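PDB 4RU4: tail spike protein gp49 from Pseudomonas phage LKA1, which probably acts as a lyase on the O-specific polysaccharide of its Pseudomonas host, degrading cell-envelope components during virus entry. Local coordinates for residues 369-374 with 389-394; 320-325 with 363-368; 397-402 with 437-442; 326-331 with 343-348. All blocks are in the same frame, centred on the assembly; numbering follows the deposited sequence.

Interaction 1. Residues 369-374 with 389-394. With CA (calcium ion), chain C.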
loop_
_atom_site.group_PDB
_atom_site.type_symbol
_atom_site.label_atom_id
_atom_site.label_comp_id
_atom_site.label_asym_id
_atom_site.label_seq_id
_atom_site.Cartn_x
_atom_site.Cartn_y
_atom_site.Cartn_z
ATOM N N GLY B 369 -26.046 5.499 -2.742
ATOM C CA GLY B 369 -25.338 5.707 -3.999
ATOM C C GLY B 369 -23.995 6.396 -3.831
ATOM O O GLY B 369 -23.171 6.414 -4.755
ATOM N N TRP B 370 -23.771 6.991 -2.669
ATOM C CA TRP B 370 -22.481 7.606 -2.363
ATOM C C TRP B 370 -21.487 6.504 -1.976
ATOM O O TRP B 370 -21.883 5.358 -1.740
ATOM C CB TRP B 370 -22.615 8.627 -1.222
ATOM C CG TRP B 370 -23.397 8.110 -0.021
ATOM C CD1 TRP B 370 -24.736 8.312 0.244
ATOM C CD2 TRP B 370 -22.888 7.321 1.065
ATOM N NE1 TRP B 370 -25.083 7.691 1.434
ATOM C CE2 TRP B 370 -23.975 7.076 1.954
ATOM C CE3 TRP B 370 -21.627 6.790 1.370
ATOM C CZ2 TRP B 370 -23.831 6.336 3.133
ATOM C CZ3 TRP B 370 -21.481 6.041 2.545
ATOM C CH2 TRP B 370 -22.581 5.827 3.412
ATOM N N ILE B 371 -20.194 6.839 -1.952
ATOM C CA ILE B 371 -19.159 5.859 -1.627
ATOM C C ILE B 371 -18.386 6.248 -0.372
ATOM O O ILE B 371 -18.085 5.402 0.477
ATOM C CB ILE B 371 -18.167 5.685 -2.807
ATOM C CG1 ILE B 371 -18.913 5.246 -4.068
ATOM C CG2 ILE B 371 -17.056 4.661 -2.463
ATOM C CD1 ILE B 371 -18.029 5.218 -5.313
ATOM N N VAL B 372 -18.066 7.538 -0.249
ATOM C CA VAL B 372 -17.405 8.021 0.945
ATOM C C VAL B 372 -18.258 9.143 1.497
ATOM O O VAL B 372 -18.567 10.072 0.769
ATOM C CB VAL B 372 -15.988 8.577 0.646
ATOM C CG1 VAL B 372 -15.418 9.202 1.930
ATOM C CG2 VAL B 372 -15.085 7.435 0.104
ATOM N N ILE B 373 -18.674 9.034 2.754
ATOM C CA ILE B 373 -19.516 10.056 3.395
ATOM C C ILE B 373 -18.793 10.667 4.611
ATOM O O ILE B 373 -17.962 10.014 5.247
ATOM C CB ILE B 373 -20.919 9.483 3.780
ATOM C CG1 ILE B 373 -21.890 10.608 4.157
ATOM C CG2 ILE B 373 -20.801 8.446 4.920
ATOM C CD1 ILE B 373 -23.357 10.226 4.062
ATOM N N SER B 374 -19.089 11.918 4.952
ATOM C CA SER B 374 -18.406 12.520 6.090
ATOM C C SER B 374 -19.376 12.802 7.240
ATOM O O SER B 374 -20.567 12.881 7.042
ATOM C CB SER B 374 -17.742 13.830 5.662
ATOM O OG SER B 374 -16.922 13.640 4.517
ATOM N N LEU B 389 -12.892 3.166 -6.661
ATOM C CA LEU B 389 -14.227 3.434 -6.127
ATOM C C LEU B 389 -15.283 3.014 -7.160
ATOM O O LEU B 389 -15.114 3.261 -8.361
ATOM C CB LEU B 389 -14.390 4.926 -5.805
ATOM C CG LEU B 389 -13.279 5.562 -4.965
ATOM C CD1 LEU B 389 -13.516 7.067 -4.897
ATOM C CD2 LEU B 389 -13.249 4.964 -3.559
ATOM N N TYR B 390 -16.361 2.365 -6.724
ATOM C CA TYR B 390 -17.434 1.996 -7.662
ATOM C C TYR B 390 -18.801 2.198 -7.055
ATOM O O TYR B 390 -19.069 1.711 -5.954
ATOM C CB TYR B 390 -17.313 0.531 -8.124
ATOM C CG TYR B 390 -18.423 0.062 -9.068
ATOM C CD1 TYR B 390 -18.899 0.879 -10.097
ATOM C CD2 TYR B 390 -18.994 -1.205 -8.931
ATOM C CE1 TYR B 390 -19.904 0.443 -10.957
ATOM C CE2 TYR B 390 -19.988 -1.641 -9.786
ATOM C CZ TYR B 390 -20.443 -0.811 -10.789
ATOM O OH TYR B 390 -21.439 -1.242 -11.641
ATOM N N THR B 391 -19.673 2.888 -7.781
ATOM C CA THR B 391 -21.068 2.974 -7.371
ATOM C C THR B 391 -22.008 2.568 -8.502
ATOM O O THR B 391 -21.783 2.909 -9.674
ATOM C CB THR B 391 -21.510 4.341 -6.793
ATOM O OG1 THR B 391 -22.927 4.308 -6.585
ATOM C CG2 THR B 391 -21.197 5.460 -7.738
ATOM N N THR B 392 -23.033 1.802 -8.146
ATOM C CA THR B 392 -24.067 1.382 -9.102
ATOM C C THR B 392 -25.248 2.355 -9.073
ATOM O O THR B 392 -26.226 2.182 -9.811
ATOM C CB THR B 392 -24.638 -0.024 -8.729
ATOM O OG1 THR B 392 -25.113 0.009 -7.373
ATOM C CG2 THR B 392 -23.576 -1.134 -8.862
ATOM N N GLY B 393 -25.177 3.371 -8.212
ATOM C CA GLY B 393 -26.312 4.262 -8.013
ATOM C C GLY B 393 -26.000 5.720 -8.289
ATOM O O GLY B 393 -25.081 6.039 -9.047
ATOM N N ASP B 394 -26.746 6.606 -7.638
ATOM C CA ASP B 394 -26.612 8.039 -7.855
ATOM C C ASP B 394 -27.089 8.728 -6.590
ATOM O O ASP B 394 -28.282 8.690 -6.297
ATOM C CB ASP B 394 -27.526 8.453 -9.025
ATOM C CG ASP B 394 -27.528 9.945 -9.286
ATOM O OD1 ASP B 394 -26.761 10.701 -8.638
ATOM O OD2 ASP B 394 -28.288 10.372 -10.189
HETATM CA CA CA C . -29.519 7.248 -4.674
HETATM O O HOH W 1 -28.826 5.314 -6.034
HETATM O O HOH W 2 -30.129 9.370 -3.541
HETATM O O HOH W 3 -30.914 5.519 -3.439
HETATM O O HOH W 4 -31.301 7.603 -6.207
#
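Ile371 points its branched side chain at residues 389-391. From CB, CG2 stands anti to the backbone N and meets Leu389 CD2 at 4.0 Å. The other branch lies beside that N (chi1 -58°), where CG1 comes to 3.9 Å from Thr391 CB. With chi2 extended, the CD1 tip then crosses the Tyr390 backbone, 3.6 Å from Tyr390 C, and comes back to Leu389 CB. A beta-branched residue suits the place because its two branches spread over residues 389-391.

The polar half of the contact belongs to Thr391. OG1 is anti to the backbone N (chi1 173°) and donates to Gly369 O at 2.8 Å, tilted from the carbonyl plane. The same oxygen accepts from Gly393 N at 2.9 Å, an ST turn, so one hydroxyl gives and takes and is fixed between the two loops. At the phi of 103° found at Gly369, a side chain would strike the preceding carbonyl and Asp394 N, so glycine fits.

Past the turn, Asp394 O binds calcium at 2.5 Å, while its carboxylate turns to Ser438 and Gln396 N. Gly368 O and four waters complete six ligands; water 1 also accepts from Asp394 N. The arrangement is that of a calcium site built from backbone carbonyls at the loops between coils of a pectin lyase-like parallel beta-helix.

Interaction 2. Residues 320-325 with 363-368. With CA (calcium ion), chain C.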
loop_
_atom_site.group_PDB
_atom_site.type_symbol
_atom_site.label_atom_id
_atom_site.label_comp_id
_atom_site.label_asym_id
_atom_site.label_seq_id
_atom_site.Cartn_x
_atom_site.Cartn_y
_atom_site.Cartn_z
ATOM N N ASN B 320 -21.299 -4.999 5.005
ATOM C CA ASN B 320 -22.377 -4.655 5.914
ATOM C C ASN B 320 -23.731 -4.928 5.252
ATOM O O ASN B 320 -23.783 -5.433 4.128
ATOM C CB ASN B 320 -22.248 -3.209 6.471
ATOM C CG ASN B 320 -22.763 -2.126 5.496
ATOM O OD1 ASN B 320 -22.915 -2.362 4.288
ATOM N ND2 ASN B 320 -23.035 -0.932 6.031
ATOM N N ASP B 321 -24.812 -4.625 5.963
ATOM C CA ASP B 321 -26.155 -4.728 5.414
ATOM C C ASP B 321 -26.407 -3.441 4.636
ATOM O O ASP B 321 -26.557 -2.363 5.222
ATOM C CB ASP B 321 -27.156 -4.837 6.577
ATOM C CG ASP B 321 -28.613 -4.923 6.117
ATOM O OD1 ASP B 321 -28.897 -4.745 4.919
ATOM O OD2 ASP B 321 -29.492 -5.166 6.975
ATOM N N ILE B 322 -26.451 -3.534 3.314
ATOM C CA ILE B 322 -26.640 -2.325 2.519
ATOM C C ILE B 322 -27.959 -1.609 2.853
ATOM O O ILE B 322 -28.060 -0.389 2.761
ATOM C CB ILE B 322 -26.542 -2.649 1.002
ATOM C CG1 ILE B 322 -26.355 -1.356 0.195
ATOM C CG2 ILE B 322 -27.758 -3.450 0.559
ATOM C CD1 ILE B 322 -25.789 -1.570 -1.197
ATOM N N THR B 323 -28.977 -2.356 3.254
ATOM C CA THR B 323 -30.254 -1.735 3.585
ATOM C C THR B 323 -30.199 -0.966 4.898
ATOM O O THR B 323 -31.142 -0.279 5.227
ATOM C CB THR B 323 -31.439 -2.759 3.645
ATOM O OG1 THR B 323 -31.300 -3.608 4.797
ATOM C CG2 THR B 323 -31.467 -3.592 2.395
ATOM N N SER B 324 -29.096 -1.057 5.639
ATOM C CA SER B 324 -28.946 -0.246 6.846
ATOM C C SER B 324 -28.818 1.249 6.519
ATOM O O SER B 324 -29.072 2.099 7.369
ATOM C CB SER B 324 -27.713 -0.680 7.650
ATOM O OG SER B 324 -26.548 -0.337 6.938
ATOM N N GLY B 325 -28.406 1.546 5.289
ATOM C CA GLY B 325 -28.249 2.910 4.833
ATOM C C GLY B 325 -26.989 3.596 5.352
ATOM O O GLY B 325 -26.803 4.781 5.107
ATOM N N ILE B 363 -13.629 0.311 -2.775
ATOM C CA ILE B 363 -14.818 0.657 -1.978
ATOM C C ILE B 363 -16.032 0.757 -2.892
ATOM O O ILE B 363 -15.978 1.464 -3.910
ATOM C CB ILE B 363 -14.631 2.020 -1.217
ATOM C CG1 ILE B 363 -13.219 2.140 -0.611
ATOM C CG2 ILE B 363 -15.736 2.192 -0.136
ATOM C CD1 ILE B 363 -12.915 3.510 0.061
ATOM N N THR B 364 -17.112 0.042 -2.565
ATOM C CA THR B 364 -18.366 0.198 -3.291
ATOM C C THR B 364 -19.376 1.054 -2.524
ATOM O O THR B 364 -19.161 1.393 -1.374
ATOM C CB THR B 364 -19.041 -1.148 -3.591
ATOM O OG1 THR B 364 -19.435 -1.754 -2.356
ATOM C CG2 THR B 364 -18.120 -2.073 -4.350
ATOM N N ASN B 365 -20.487 1.408 -3.177
ATOM C CA ASN B 365 -21.464 2.332 -2.585
ATOM C C ASN B 365 -22.292 1.747 -1.450
ATOM O O ASN B 365 -22.533 0.524 -1.378
ATOM C CB ASN B 365 -22.425 2.808 -3.680
ATOM C CG ASN B 365 -23.152 1.638 -4.373
ATOM O OD1 ASN B 365 -22.564 0.920 -5.199
ATOM N ND2 ASN B 365 -24.437 1.473 -4.066
ATOM N N ALA B 366 -22.724 2.630 -0.567
ATOM C CA ALA B 366 -23.829 2.378 0.339
ATOM C C ALA B 366 -25.161 2.564 -0.413
ATOM O O ALA B 366 -25.165 2.927 -1.604
ATOM C CB ALA B 366 -23.762 3.329 1.524
ATOM N N SER B 367 -26.281 2.377 0.283
ATOM C CA SER B 367 -27.563 2.295 -0.422
ATOM C C SER B 367 -27.935 3.582 -1.117
ATOM O O SER B 367 -28.567 3.558 -2.179
ATOM C CB SER B 367 -28.711 1.852 0.493
ATOM O OG SER B 367 -29.002 2.838 1.436
ATOM N N GLY B 368 -27.510 4.701 -0.535
ATOM C CA GLY B 368 -27.789 5.998 -1.102
ATOM C C GLY B 368 -27.059 6.289 -2.401
ATOM O O GLY B 368 -27.405 7.240 -3.084
HETATM CA CA CA C . -29.519 7.248 -4.674
HETATM O O HOH W 5 -26.008 1.423 2.994
HETATM O O HOH W 6 -31.527 2.170 2.857
HETATM O O HOH W 7 -27.256 5.587 2.275
HETATM O O HOH W 3 -30.914 5.519 -3.439
HETATM O O HOH W 2 -30.129 9.370 -3.541
HETATM O O HOH W 1 -28.826 5.314 -6.034
HETATM O O HOH W 4 -31.301 7.603 -6.207
#
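Ile322 lays its side chain over the backbone of residues 365-367, with CG1 3.7 Å from Ser367 N and the CD1 tip 3.9 Å from Asn365 O. CG1 is anti to the backbone N (chi1 -164°), which carries the longer branch out from the short 3-10 turn and across to the other loop. In return Ser367 CB comes to 3.3 Å from Ile322 O, and its OG lies beside Gly325 CA. Gly325 ends the turn at positive phi, which favours glycine.

Water does the polar bridging. Water 5 accepts from Ser367 N and probably donates to Ile322 O, 2.7 Å away, while water 7 joins Gly325 O to Gly368 N. A serine suits this exposed seam because its OG can pair with solvent, here water 6.

Each loop is also braced from within. Thr323 N closes an Asx turn on Asp321 OD1, and Thr323 OG1 adds a second bond to that oxygen at 2.7 Å from the same face of the carboxylate; OD1 also forms a salt bridge with Arg174 of the second subunit. Asp321 O accepts from Ser324 N and OG. On the other loop, Asn365 ND2 donates to Ala366 O at 3.0 Å, the acceptor lying near its amide plane, while its OD1 receives Thr392 N. Two residues past Ala366, Gly368 O binds calcium at 2.6 Å. The contact thus joins loops of the pectin lyase-like beta-helix, one of them bearing a backbone ligand of the calcium site.

Interaction 3. Residues 397-402 with 437-442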
loop_
_atom_site.group_PDB
_atom_site.type_symbol
_atom_site.label_atom_id
_atom_site.label_comp_id
_atom_site.label_asym_id
_atom_site.label_seq_id
_atom_site.Cartn_x
_atom_site.Cartn_y
_atom_site.Cartn_z
ATOM N N PRO B 397 -30.008 12.558 -5.990
ATOM C CA PRO B 397 -31.397 12.803 -5.557
ATOM C C PRO B 397 -31.519 12.936 -4.039
ATOM O O PRO B 397 -32.409 13.652 -3.580
ATOM C CB PRO B 397 -32.152 11.567 -6.083
ATOM C CG PRO B 397 -31.425 11.270 -7.373
ATOM C CD PRO B 397 -29.937 11.435 -6.950
ATOM N N GLY B 398 -30.622 12.300 -3.282
ATOM C CA GLY B 398 -30.538 12.512 -1.842
ATOM C C GLY B 398 -29.625 13.678 -1.427
ATOM O O GLY B 398 -29.263 13.818 -0.245
ATOM N N ASN B 399 -29.264 14.522 -2.392
ATOM C CA ASN B 399 -28.461 15.725 -2.137
ATOM C C ASN B 399 -27.022 15.484 -1.655
ATOM O O ASN B 399 -26.454 16.321 -0.957
ATOM C CB ASN B 399 -29.200 16.704 -1.202
ATOM C CG ASN B 399 -30.306 17.475 -1.931
ATOM O OD1 ASN B 399 -30.102 17.974 -3.049
ATOM N ND2 ASN B 399 -31.477 17.546 -1.321
ATOM N N ARG B 400 -26.442 14.348 -2.041
ATOM C CA ARG B 400 -25.110 13.973 -1.595
ATOM C C ARG B 400 -24.177 13.739 -2.782
ATOM O O ARG B 400 -24.629 13.321 -3.857
ATOM C CB ARG B 400 -25.182 12.728 -0.683
ATOM C CG ARG B 400 -25.797 13.023 0.714
ATOM C CD ARG B 400 -26.091 11.768 1.569
ATOM N NE ARG B 400 -27.128 10.925 0.975
ATOM C CZ ARG B 400 -27.703 9.879 1.565
ATOM N NH1 ARG B 400 -27.371 9.515 2.791
ATOM N NH2 ARG B 400 -28.617 9.184 0.907
ATOM N N GLY B 401 -22.882 14.009 -2.593
ATOM C CA GLY B 401 -21.888 13.721 -3.631
ATOM C C GLY B 401 -21.570 12.237 -3.623
ATOM O O GLY B 401 -21.961 11.536 -2.679
ATOM N N VAL B 402 -20.878 11.743 -4.649
ATOM C CA VAL B 402 -20.358 10.371 -4.610
ATOM C C VAL B 402 -19.340 10.301 -3.484
ATOM O O VAL B 402 -19.275 9.323 -2.725
ATOM C CB VAL B 402 -19.725 9.964 -5.967
ATOM C CG1 VAL B 402 -18.996 8.591 -5.859
ATOM C CG2 VAL B 402 -20.805 9.978 -7.077
ATOM N N SER B 437 -27.295 15.931 -13.518
ATOM C CA SER B 437 -27.343 16.771 -12.303
ATOM C C SER B 437 -26.381 16.286 -11.191
ATOM O O SER B 437 -26.171 16.974 -10.202
ATOM C CB SER B 437 -28.777 16.891 -11.753
ATOM O OG SER B 437 -29.664 17.483 -12.698
ATOM N N SER B 438 -25.770 15.126 -11.368
ATOM C CA SER B 438 -24.928 14.550 -10.306
ATOM C C SER B 438 -23.555 15.212 -10.225
ATOM O O SER B 438 -23.041 15.709 -11.235
ATOM C CB SER B 438 -24.765 13.039 -10.504
ATOM O OG SER B 438 -26.023 12.399 -10.709
ATOM N N TYR B 439 -22.957 15.183 -9.031
ATOM C CA TYR B 439 -21.634 15.748 -8.796
ATOM C C TYR B 439 -20.741 14.719 -8.090
ATOM O O TYR B 439 -21.209 13.913 -7.281
ATOM C CB TYR B 439 -21.704 17.050 -7.970
ATOM C CG TYR B 439 -22.892 17.093 -7.021
ATOM C CD1 TYR B 439 -22.820 16.525 -5.760
ATOM C CD2 TYR B 439 -24.088 17.702 -7.405
ATOM C CE1 TYR B 439 -23.921 16.538 -4.898
ATOM C CE2 TYR B 439 -25.191 17.733 -6.546
ATOM C CZ TYR B 439 -25.092 17.149 -5.301
ATOM O OH TYR B 439 -26.177 17.180 -4.465
ATOM N N LEU B 440 -19.460 14.719 -8.414
ATOM C CA LEU B 440 -18.574 13.705 -7.824
ATOM C C LEU B 440 -18.317 13.998 -6.358
ATOM O O LEU B 440 -18.308 13.093 -5.521
ATOM C CB LEU B 440 -17.271 13.605 -8.595
ATOM C CG LEU B 440 -17.490 13.221 -10.065
ATOM C CD1 LEU B 440 -16.155 13.107 -10.752
ATOM C CD2 LEU B 440 -18.243 11.879 -10.131
ATOM N N LEU B 441 -18.101 15.267 -6.043
ATOM C CA LEU B 441 -17.864 15.637 -4.644
ATOM C C LEU B 441 -18.722 16.843 -4.289
ATOM O O LEU B 441 -18.822 17.803 -5.055
ATOM C CB LEU B 441 -16.378 15.950 -4.377
ATOM C CG LEU B 441 -15.995 16.352 -2.946
ATOM C CD1 LEU B 441 -14.571 15.878 -2.616
ATOM C CD2 LEU B 441 -16.134 17.852 -2.685
ATOM N N ARG B 442 -19.337 16.789 -3.117
ATOM C CA ARG B 442 -20.062 17.946 -2.602
ATOM C C ARG B 442 -19.490 18.263 -1.233
ATOM O O ARG B 442 -19.252 17.347 -0.436
ATOM C CB ARG B 442 -21.562 17.634 -2.452
ATOM C CG ARG B 442 -22.384 18.900 -2.027
ATOM C CD ARG B 442 -23.868 18.706 -2.111
ATOM N NE ARG B 442 -24.571 19.970 -1.854
ATOM C CZ ARG B 442 -25.892 20.094 -1.765
ATOM N NH1 ARG B 442 -26.671 19.031 -1.886
ATOM N NH2 ARG B 442 -26.435 21.298 -1.549
HETATM O O HOH W 8 -28.430 18.135 -5.265
HETATM O O HOH W 9 -24.050 13.397 -6.850
#
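Tyr439 and Arg442 reach out together over the loop 399-402, and their conformations decide what they touch. The Tyr439 chi1 of 29° is displaced from a staggered value and swings the ring along the loop, so that its CD1 edge lies 3.6 Å from Gly401 CA. CE1 approaches Arg400 O obliquely, and OH ends 3.4 Å from Asn399 C. Glycine suits position 401, where ring and strand both press on the backbone. Water 8 bridges Tyr439 OH and Asn399 OD1.

Arg442 is extended throughout, with CG anti to the backbone N, which takes NH1 to Asn399 O at 2.9 Å. The bond is bent, 131° at the hydrogen, and comes from above the carbonyl plane. Asn399, at positive phi, turns its carbonyl to this guanidinium while its own side chain runs alongside, the two flat groups 71° apart. Nearer the core, Val402 N makes a weak bond to Tyr439 O at 3.4 Å.

Within the parallel sheet, Val402 leads into strand 403-405, and 439-446 is its neighbour. On the far side of the latter, strand 468-474 provides Asp473, salt-bridged to Arg442 NE, while its Lys468 and Gln471 pack on Tyr439.

Interaction 4. Residues 326-331 with 343-348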
loop_
_atom_site.group_PDB
_atom_site.type_symbol
_atom_site.label_atom_id
_atom_site.label_comp_id
_atom_site.label_asym_id
_atom_site.label_seq_id
_atom_site.Cartn_x
_atom_site.Cartn_y
_atom_site.Cartn_z
ATOM N N THR B 326 -26.113 2.866 6.043
ATOM C CA THR B 326 -24.905 3.497 6.588
ATOM C C THR B 326 -23.611 2.955 5.957
ATOM O O THR B 326 -23.625 1.965 5.231
ATOM C CB THR B 326 -24.868 3.407 8.139
ATOM O OG1 THR B 326 -23.837 4.249 8.659
ATOM C CG2 THR B 326 -24.655 1.962 8.626
ATOM N N HIS B 327 -22.493 3.612 6.254
ATOM C CA HIS B 327 -21.214 3.192 5.733
ATOM C C HIS B 327 -20.742 1.936 6.441
ATOM O O HIS B 327 -20.969 1.755 7.657
ATOM C CB HIS B 327 -20.189 4.316 5.944
ATOM C CG HIS B 327 -20.117 4.797 7.361
ATOM N ND1 HIS B 327 -20.909 5.816 7.846
ATOM C CD2 HIS B 327 -19.358 4.383 8.402
ATOM C CE1 HIS B 327 -20.634 6.017 9.123
ATOM N NE2 HIS B 327 -19.685 5.168 9.483
ATOM N N CYS B 328 -20.068 1.085 5.678
ATOM C CA CYS B 328 -19.542 -0.179 6.189
ATOM C C CYS B 328 -18.247 0.016 7.002
ATOM O O CYS B 328 -18.085 -0.576 8.072
ATOM C CB CYS B 328 -19.275 -1.125 5.022
ATOM S SG CYS B 328 -18.458 -2.690 5.511
ATOM N N ALA B 329 -17.324 0.821 6.482
ATOM C CA ALA B 329 -16.059 1.088 7.187
ATOM C C ALA B 329 -16.205 2.356 7.998
ATOM O O ALA B 329 -16.458 3.408 7.428
ATOM C CB ALA B 329 -14.917 1.227 6.210
ATOM N N ASP B 330 -16.059 2.262 9.322
ATOM C CA ASP B 330 -16.387 3.412 10.177
ATOM C C ASP B 330 -15.182 3.972 10.958
ATOM O O ASP B 330 -14.281 3.235 11.349
ATOM C CB ASP B 330 -17.534 3.043 11.153
ATOM C CG ASP B 330 -17.779 4.119 12.183
ATOM O OD1 ASP B 330 -18.576 5.055 11.891
ATOM O OD2 ASP B 330 -17.145 4.067 13.274
ATOM N N PHE B 331 -15.154 5.294 11.114
ATOM C CA PHE B 331 -14.474 5.965 12.213
ATOM C C PHE B 331 -15.506 6.939 12.780
ATOM O O PHE B 331 -16.202 7.605 12.007
ATOM C CB PHE B 331 -13.308 6.826 11.714
ATOM C CG PHE B 331 -12.157 6.053 11.138
ATOM C CD1 PHE B 331 -11.362 5.252 11.953
ATOM C CD2 PHE B 331 -11.817 6.189 9.791
ATOM C CE1 PHE B 331 -10.293 4.553 11.434
ATOM C CE2 PHE B 331 -10.735 5.487 9.272
ATOM C CZ PHE B 331 -9.958 4.681 10.107
ATOM N N CYS B 343 -7.748 -2.489 1.868
ATOM C CA CYS B 343 -8.996 -3.141 2.249
ATOM C C CYS B 343 -9.980 -3.167 1.091
ATOM O O CYS B 343 -10.037 -2.217 0.291
ATOM C CB CYS B 343 -9.636 -2.399 3.440
ATOM S SG CYS B 343 -8.727 -2.635 4.998
ATOM N N THR B 344 -10.752 -4.247 1.007
ATOM C CA THR B 344 -11.917 -4.292 0.144
ATOM C C THR B 344 -13.126 -3.935 1.019
ATOM O O THR B 344 -13.422 -4.618 2.008
ATOM C CB THR B 344 -12.093 -5.698 -0.488
ATOM O OG1 THR B 344 -10.912 -6.032 -1.234
ATOM C CG2 THR B 344 -13.338 -5.735 -1.435
ATOM N N ILE B 345 -13.797 -2.839 0.680
ATOM C CA ILE B 345 -14.907 -2.340 1.494
ATOM C C ILE B 345 -16.193 -2.313 0.676
ATOM O O ILE B 345 -16.368 -1.459 -0.198
ATOM C CB ILE B 345 -14.600 -0.912 2.055
ATOM C CG1 ILE B 345 -13.267 -0.925 2.830
ATOM C CG2 ILE B 345 -15.779 -0.377 2.940
ATOM C CD1 ILE B 345 -12.760 0.466 3.266
ATOM N N TYR B 346 -17.078 -3.281 0.923
ATOM C CA TYR B 346 -18.378 -3.264 0.273
ATOM C C TYR B 346 -19.326 -2.469 1.137
ATOM O O TYR B 346 -19.530 -2.835 2.292
ATOM C CB TYR B 346 -18.933 -4.685 0.165
ATOM C CG TYR B 346 -18.113 -5.568 -0.756
ATOM C CD1 TYR B 346 -18.287 -5.509 -2.121
ATOM C CD2 TYR B 346 -17.168 -6.469 -0.242
ATOM C CE1 TYR B 346 -17.554 -6.358 -2.990
ATOM C CE2 TYR B 346 -16.443 -7.314 -1.073
ATOM C CZ TYR B 346 -16.633 -7.250 -2.453
ATOM O OH TYR B 346 -15.908 -8.082 -3.288
ATOM N N GLY B 347 -19.915 -1.400 0.592
ATOM C CA GLY B 347 -20.968 -0.700 1.324
ATOM C C GLY B 347 -20.503 0.626 1.912
ATOM O O GLY B 347 -21.134 1.154 2.824
ATOM N N GLY B 348 -19.403 1.170 1.394
ATOM C CA GLY B 348 -19.068 2.551 1.705
ATOM C C GLY B 348 -18.165 2.784 2.899
ATOM O O GLY B 348 -17.954 1.898 3.745
#
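At a corner of the beta-helix, the backbone of Cys328 and Ala329 meets the Gly347-Gly348 turn of the next coil. Ala329 N donates to Gly348 O at 3.0 Å, nearly straight (172°) and in the carbonyl plane. Cys328 N is shared by weaker, bent bonds to Gly347 O and Gly348 O. The two glycines, both at positive phi, direct these carbonyls to the 328-329 backbone; a CB at either would be jammed against the preceding carbonyl O.

Beneath the polar grip lies a small apolar patch. Ala329 CB sits over the CG2 and CD1 methyls of Ile345, 3.7 Å from each; the short alanine lets the backbones approach with ordinary methyl packing. Cys328 points its CB at Tyr346 O, 3.2 Å away. Its SG, anti to the backbone N (chi1 174°), is also 3.4 Å from Tyr346 O.

His327 turns its ring off from the contact. There NE2 donates to Asp330 OD1 at 2.7 Å, in the ring plane and onto the anti lone pair, which fixes the ring's rotation; the His327 ring also stacks with His293. Tyr346 OH, by contrast, bonds to Tyr188 of the second subunit. Backbone bonding between successive coils, over stacked aliphatic residues facing inward, is the signature of the parallel beta-helix.

From the N terminus, residues 320-325 open interaction 2 and 326-331 open interaction 4 directly after. Interaction 4 closes first, at 343-348, and interaction 2 follows at 363-368, so the shorter loop lies wholly within the longer. Interactions 1 and 3 come next in series, closing at 389-394 and 437-442, and none of the four cross. Strands 344-345, 362-364 and 388-390 are successive neighbours along one side of the beta-helix, and 349-352, 372-377, 403-405 and 439-446 along another. Interactions 1 and 4 lie where these sides join; interaction 2 pairs loops whose strands flank 344-345, and interaction 3 links successive coils. Calcium joins interactions 1 and 2, and Ser438 of interaction 3 braces Asp394.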